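Local coordinates for protein phosphoinositol-specific phospholipase C (PDB 5FYP) that probably cleaves phosphoinositides at the phosphodiester bond, as a calcium-dependent bacterial phospholipase C of the TIM-barrel clan, at residues Arg45-Asp56 with Phe112-Gly123. Sequence-based numbering, arbitrary orientation. Where two conformers were deposited one is given.
Sequences RTLELDFWDQRD and FPITLILDKKQG. With CA (calcium ion), chain I.
Glu48, Asp50 and Asp119 bring their carboxylates together on the calcium site of this phospholipase, on one face of two neighbouring parallel strands of its TIM-type barrel, 46-52 and 114-120. An unbroken ladder of backbone hydrogen bonds, from Thr115 N to Arg45 O through to Lys121 N to Phe51 O, fixes the register that pairs Asp50 with Asp119. The metal takes Asp50 OD1 at 2.3 Å, with Glu48 OE2, Asp119 OD2, two waters and Asn27 completing the set. Asp119 CG swings anti to its backbone nitrogen (chi1 -170°), carrying OD2 to within 3.2 Å of Asp50 OD1; the shared ion probably offsets the repulsion between these acids, whose planes stand 80° apart. Lys121 NZ meets Asp119 OD2 from above its carboxylate plane at 3.0 Å, while Glu48 OE1 forms a salt bridge with Arg260 and Asp50 OD2 a hydrogen bond with Tyr29. On the other face Leu49, which also touches helix 94-107, lies with CD1 alongside Leu118 CD2, and Lys120 CA sits over the Phe51 ring. At the strand ends, Lys121 CB rests centrally over the six-membered ring of Trp52, 3.4 Å from its centroid, and Gln122 CD abuts the ring edge. An alanine in place of Trp52 would remove that platform, and the Lys121 chain would probably be freer to swing its ammonium away from Asp119. Lys120 NZ makes a salt bridge to Asp53 OD1, its hydrogen bond weak; Asp53 OD2 also pairs with Arg131, and Gln122 OE1 accepts Gln54 N in its carbonyl plane at 2.9 Å.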
loop_
_atom_site.group_PDB
_atom_site.type_symbol
_atom_site.label_atom_id
_atom_site.label_comp_id
_atom_site.label_asym_id
_atom_site.label_seq_id
_atom_site.Cartn_x
_atom_site.Cartn_y
_atom_site.Cartn_z
ATOM N N ARG A 45 7.528 5.587 6.388
ATOM C CA ARG A 45 6.083 5.697 6.528
ATOM C C ARG A 45 5.324 4.766 5.587
ATOM O O ARG A 45 4.111 4.850 5.522
ATOM C CB ARG A 45 5.592 7.144 6.388
ATOM C CG ARG A 45 6.096 8.064 7.480
ATOM C CD ARG A 45 5.256 8.007 8.730
ATOM N NE ARG A 45 5.893 8.742 9.853
ATOM C CZ ARG A 45 6.825 8.223 10.640
ATOM N NH1 ARG A 45 7.254 6.983 10.479
ATOM N NH2 ARG A 45 7.339 8.943 11.621
ATOM N N THR A 46 6.034 3.864 4.918
ATOM C CA THR A 46 5.402 2.884 4.009
ATOM C C THR A 46 5.946 1.525 4.344
ATOM O O THR A 46 7.164 1.289 4.247
ATOM C CB THR A 46 5.612 3.286 2.546
ATOM O OG1 THR A 46 4.979 4.553 2.312
ATOM C CG2 THR A 46 4.964 2.269 1.605
ATOM N N LEU A 47 5.033 0.624 4.715
ATOM C CA LEU A 47 5.342 -0.724 5.244
ATOM C C LEU A 47 4.664 -1.774 4.407
ATOM O O LEU A 47 3.965 -1.458 3.445
ATOM C CB LEU A 47 4.861 -0.850 6.720
ATOM C CG LEU A 47 5.691 -0.113 7.799
ATOM C CD1 LEU A 47 5.931 1.357 7.694
ATOM C CD2 LEU A 47 5.118 -0.479 9.142
ATOM N N GLU A 48 4.908 -3.049 4.712
ATOM C CA GLU A 48 4.395 -4.158 3.891
ATOM C C GLU A 48 4.113 -5.359 4.778
ATOM O O GLU A 48 4.904 -5.681 5.657
ATOM C CB GLU A 48 5.382 -4.546 2.791
ATOM C CG GLU A 48 4.896 -5.661 1.876
ATOM C CD GLU A 48 5.750 -5.868 0.645
ATOM O OE1 GLU A 48 6.888 -5.364 0.613
ATOM O OE2 GLU A 48 5.267 -6.565 -0.294
ATOM N N LEU A 49 3.008 -6.034 4.475
ATOM C CA LEU A 49 2.598 -7.277 5.100
ATOM C C LEU A 49 2.221 -8.269 4.023
ATOM O O LEU A 49 1.366 -7.966 3.196
ATOM C CB LEU A 49 1.395 -7.056 6.040
ATOM C CG LEU A 49 1.698 -6.236 7.275
ATOM C CD1 LEU A 49 0.460 -5.636 7.889
ATOM C CD2 LEU A 49 2.471 -7.072 8.294
ATOM N N ASP A 50 2.790 -9.487 4.074
ATOM C CA ASP A 50 2.347 -10.586 3.216
ATOM C C ASP A 50 1.347 -11.417 4.004
ATOM O O ASP A 50 1.666 -11.863 5.125
ATOM C CB ASP A 50 3.519 -11.493 2.821
ATOM C CG ASP A 50 4.509 -10.846 1.862
ATOM O OD1 ASP A 50 4.244 -9.764 1.342
ATOM O OD2 ASP A 50 5.583 -11.463 1.646
ATOM N N PHE A 51 0.155 -11.651 3.432
ATOM C CA PHE A 51 -0.880 -12.304 4.231
ATOM C C PHE A 51 -1.512 -13.477 3.515
ATOM O O PHE A 51 -1.787 -13.455 2.310
ATOM C CB PHE A 51 -1.903 -11.286 4.762
ATOM C CG PHE A 51 -2.849 -10.708 3.737
ATOM C CD1 PHE A 51 -2.501 -9.650 2.897
ATOM C CD2 PHE A 51 -4.156 -11.178 3.660
ATOM C CE1 PHE A 51 -3.409 -9.104 2.008
ATOM C CE2 PHE A 51 -5.071 -10.619 2.793
ATOM C CZ PHE A 51 -4.702 -9.594 1.962
ATOM N N TRP A 52 -1.726 -14.514 4.312
ATOM C CA TRP A 52 -2.161 -15.853 3.870
ATOM C C TRP A 52 -3.471 -16.191 4.527
ATOM O O TRP A 52 -3.713 -15.882 5.706
ATOM C CB TRP A 52 -1.099 -16.892 4.267
ATOM C CG TRP A 52 0.231 -16.699 3.594
ATOM C CD1 TRP A 52 1.197 -15.798 3.906
ATOM C CD2 TRP A 52 0.705 -17.403 2.443
ATOM N NE1 TRP A 52 2.232 -15.897 3.012
ATOM C CE2 TRP A 52 1.960 -16.877 2.110
ATOM C CE3 TRP A 52 0.179 -18.426 1.660
ATOM C CZ2 TRP A 52 2.693 -17.326 1.013
ATOM C CZ3 TRP A 52 0.904 -18.873 0.573
ATOM C CH2 TRP A 52 2.144 -18.318 0.257
ATOM N N ASP A 53 -4.334 -16.870 3.779
ATOM C CA ASP A 53 -5.579 -17.382 4.342
ATOM C C ASP A 53 -5.351 -18.582 5.260
ATOM O O ASP A 53 -6.028 -18.769 6.263
ATOM C CB ASP A 53 -6.517 -17.808 3.209
ATOM C CG ASP A 53 -7.199 -16.631 2.542
ATOM O OD1 ASP A 53 -6.511 -15.654 2.174
ATOM O OD2 ASP A 53 -8.452 -16.647 2.464
ATOM N N GLN A 54 -4.417 -19.445 4.858
ATOM C CA GLN A 54 -4.214 -20.750 5.501
ATOM C C GLN A 54 -2.906 -20.754 6.310
ATOM O O GLN A 54 -2.017 -19.942 6.078
ATOM C CB GLN A 54 -4.152 -21.856 4.439
ATOM C CG GLN A 54 -5.288 -21.936 3.461
ATOM C CD GLN A 54 -6.548 -22.383 4.104
ATOM O OE1 GLN A 54 -6.542 -22.980 5.186
ATOM N NE2 GLN A 54 -7.651 -22.044 3.481
ATOM N N ARG A 55 -2.797 -21.693 7.243
ATOM C CA ARG A 55 -1.583 -21.863 8.062
ATOM C C ARG A 55 -0.441 -22.381 7.222
ATOM O O ARG A 55 0.716 -22.019 7.440
ATOM C CB ARG A 55 -1.887 -22.820 9.221
ATOM C CG ARG A 55 -0.722 -23.040 10.189
ATOM C CD ARG A 55 -1.110 -23.938 11.358
ATOM N NE ARG A 55 -2.023 -23.222 12.254
ATOM C CZ ARG A 55 -1.712 -22.206 13.093
ATOM N NH1 ARG A 55 -0.455 -21.729 13.213
ATOM N NH2 ARG A 55 -2.682 -21.652 13.845
ATOM N N ASP A 56 -0.762 -23.232 6.271
ATOM C CA ASP A 56 0.142 -23.627 5.209
ATOM C C ASP A 56 -0.541 -23.343 3.882
ATOM O O ASP A 56 -1.264 -22.395 3.812
ATOM C CB ASP A 56 0.660 -25.071 5.399
ATOM C CG ASP A 56 -0.435 -26.127 5.414
ATOM O OD1 ASP A 56 -1.586 -25.834 5.006
ATOM O OD2 ASP A 56 -0.117 -27.244 5.868
ATOM N N PHE A 112 2.840 11.937 9.459
ATOM C CA PHE A 112 2.781 11.812 8.021
ATOM C C PHE A 112 1.969 10.563 7.681
ATOM O O PHE A 112 2.060 9.555 8.392
ATOM C CB PHE A 112 4.221 11.708 7.497
ATOM C CG PHE A 112 4.335 11.683 6.018
ATOM C CD1 PHE A 112 4.172 10.497 5.320
ATOM C CD2 PHE A 112 4.592 12.837 5.302
ATOM C CE1 PHE A 112 4.219 10.477 3.940
ATOM C CE2 PHE A 112 4.681 12.813 3.933
ATOM C CZ PHE A 112 4.486 11.635 3.250
ATOM N N PRO A 113 1.136 10.591 6.632
ATOM C CA PRO A 113 0.285 9.441 6.359
ATOM C C PRO A 113 1.078 8.153 6.190
ATOM O O PRO A 113 2.121 8.144 5.520
ATOM C CB PRO A 113 -0.435 9.830 5.071
ATOM C CG PRO A 113 0.428 10.904 4.464
ATOM C CD PRO A 113 0.923 11.668 5.664
ATOM N N ILE A 114 0.555 7.080 6.781
ATOM C CA ILE A 114 1.181 5.756 6.681
ATOM C C ILE A 114 0.523 4.977 5.551
ATOM O O ILE A 114 -0.696 4.930 5.493
ATOM C CB ILE A 114 1.029 4.986 7.983
ATOM C CG1 ILE A 114 1.765 5.688 9.117
ATOM C CG2 ILE A 114 1.491 3.538 7.836
ATOM C CD1 ILE A 114 1.344 5.221 10.500
ATOM N N THR A 115 1.339 4.386 4.701
ATOM C CA THR A 115 0.848 3.535 3.630
ATOM C C THR A 115 1.260 2.098 3.946
ATOM O O THR A 115 2.435 1.819 4.191
ATOM C CB THR A 115 1.382 3.974 2.264
ATOM O OG1 THR A 115 0.970 5.315 2.011
ATOM C CG2 THR A 115 0.845 3.117 1.137
ATOM N N LEU A 116 0.290 1.193 3.947
ATOM C CA LEU A 116 0.522 -0.238 4.211
ATOM C C LEU A 116 0.209 -1.038 2.966
ATOM O O LEU A 116 -0.933 -1.078 2.510
ATOM C CB LEU A 116 -0.340 -0.762 5.334
ATOM C CG LEU A 116 -0.253 -0.163 6.675
ATOM C CD1 LEU A 116 -1.113 -0.954 7.665
ATOM C CD2 LEU A 116 1.184 -0.117 7.170
ATOM N N ILE A 117 1.240 -1.678 2.437
ATOM C CA ILE A 117 1.100 -2.568 1.287
ATOM C C ILE A 117 0.728 -3.945 1.821
ATOM O O ILE A 117 1.465 -4.567 2.565
ATOM C CB ILE A 117 2.440 -2.655 0.506
ATOM C CG1 ILE A 117 2.979 -1.233 0.138
ATOM C CG2 ILE A 117 2.339 -3.591 -0.696
ATOM C CD1 ILE A 117 2.064 -0.365 -0.688
ATOM N N LEU A 118 -0.473 -4.393 1.458
ATOM C CA LEU A 118 -1.035 -5.667 1.881
ATOM C C LEU A 118 -0.926 -6.611 0.692
ATOM O O LEU A 118 -1.731 -6.542 -0.241
ATOM C CB LEU A 118 -2.455 -5.473 2.383
ATOM C CG LEU A 118 -2.601 -4.417 3.490
ATOM C CD1 LEU A 118 -4.064 -4.235 3.839
ATOM C CD2 LEU A 118 -1.786 -4.744 4.711
ATOM N N ASP A 119 0.102 -7.455 0.729
ATOM C CA ASP A 119 0.462 -8.325 -0.378
ATOM C C ASP A 119 -0.194 -9.693 -0.133
ATOM O O ASP A 119 0.234 -10.489 0.692
ATOM C CB ASP A 119 1.973 -8.426 -0.481
ATOM C CG ASP A 119 2.479 -9.099 -1.732
ATOM O OD1 ASP A 119 1.648 -9.371 -2.631
ATOM O OD2 ASP A 119 3.733 -9.331 -1.805
ATOM N N LYS A 120 -1.336 -9.888 -0.805
ATOM C CA LYS A 120 -2.172 -11.043 -0.609
ATOM C C LYS A 120 -1.570 -12.249 -1.333
ATOM O O LYS A 120 -1.240 -12.151 -2.494
ATOM C CB LYS A 120 -3.575 -10.769 -1.148
ATOM C CG LYS A 120 -4.571 -11.846 -0.757
ATOM C CD LYS A 120 -5.994 -11.548 -1.204
ATOM C CE LYS A 120 -7.066 -12.236 -0.426
ATOM N NZ LYS A 120 -6.794 -13.625 -0.010
ATOM N N LYS A 121 -1.489 -13.387 -0.639
ATOM C CA LYS A 121 -0.766 -14.558 -1.163
ATOM C C LYS A 121 -1.635 -15.715 -1.628
ATOM O O LYS A 121 -1.136 -16.590 -2.330
ATOM C CB LYS A 121 0.266 -15.026 -0.140
ATOM C CG LYS A 121 1.351 -13.982 0.117
ATOM C CD LYS A 121 2.225 -13.704 -1.089
ATOM C CE LYS A 121 3.228 -12.603 -0.839
ATOM N NZ LYS A 121 4.047 -12.315 -2.045
ATOM N N GLN A 122 -2.923 -15.721 -1.280
ATOM C CA GLN A 122 -3.876 -16.757 -1.708
ATOM C C GLN A 122 -5.114 -16.049 -2.266
ATOM O O GLN A 122 -5.203 -14.827 -2.290
ATOM C CB GLN A 122 -4.195 -17.703 -0.555
ATOM C CG GLN A 122 -2.966 -18.500 -0.150
ATOM C CD GLN A 122 -3.165 -19.407 1.019
ATOM O OE1 GLN A 122 -3.529 -18.972 2.102
ATOM N NE2 GLN A 122 -2.826 -20.672 0.826
ATOM N N GLY A 123 -6.072 -16.837 -2.751
ATOM C CA GLY A 123 -7.305 -16.277 -3.280
ATOM C C GLY A 123 -8.293 -15.849 -2.225
ATOM O O GLY A 123 -8.055 -16.044 -1.027
HETATM CA CA CA I . 5.617 -8.930 -0.326
HETATM O O HOH W 1 2.986 6.905 3.210
HETATM O O HOH W 2 6.505 -11.111 -0.884
HETATM O O HOH W 3 -4.283 -14.495 1.237
HETATM O O HOH W 4 -9.057 -14.121 1.675
HETATM O O HOH W 5 7.075 -8.625 -2.212
#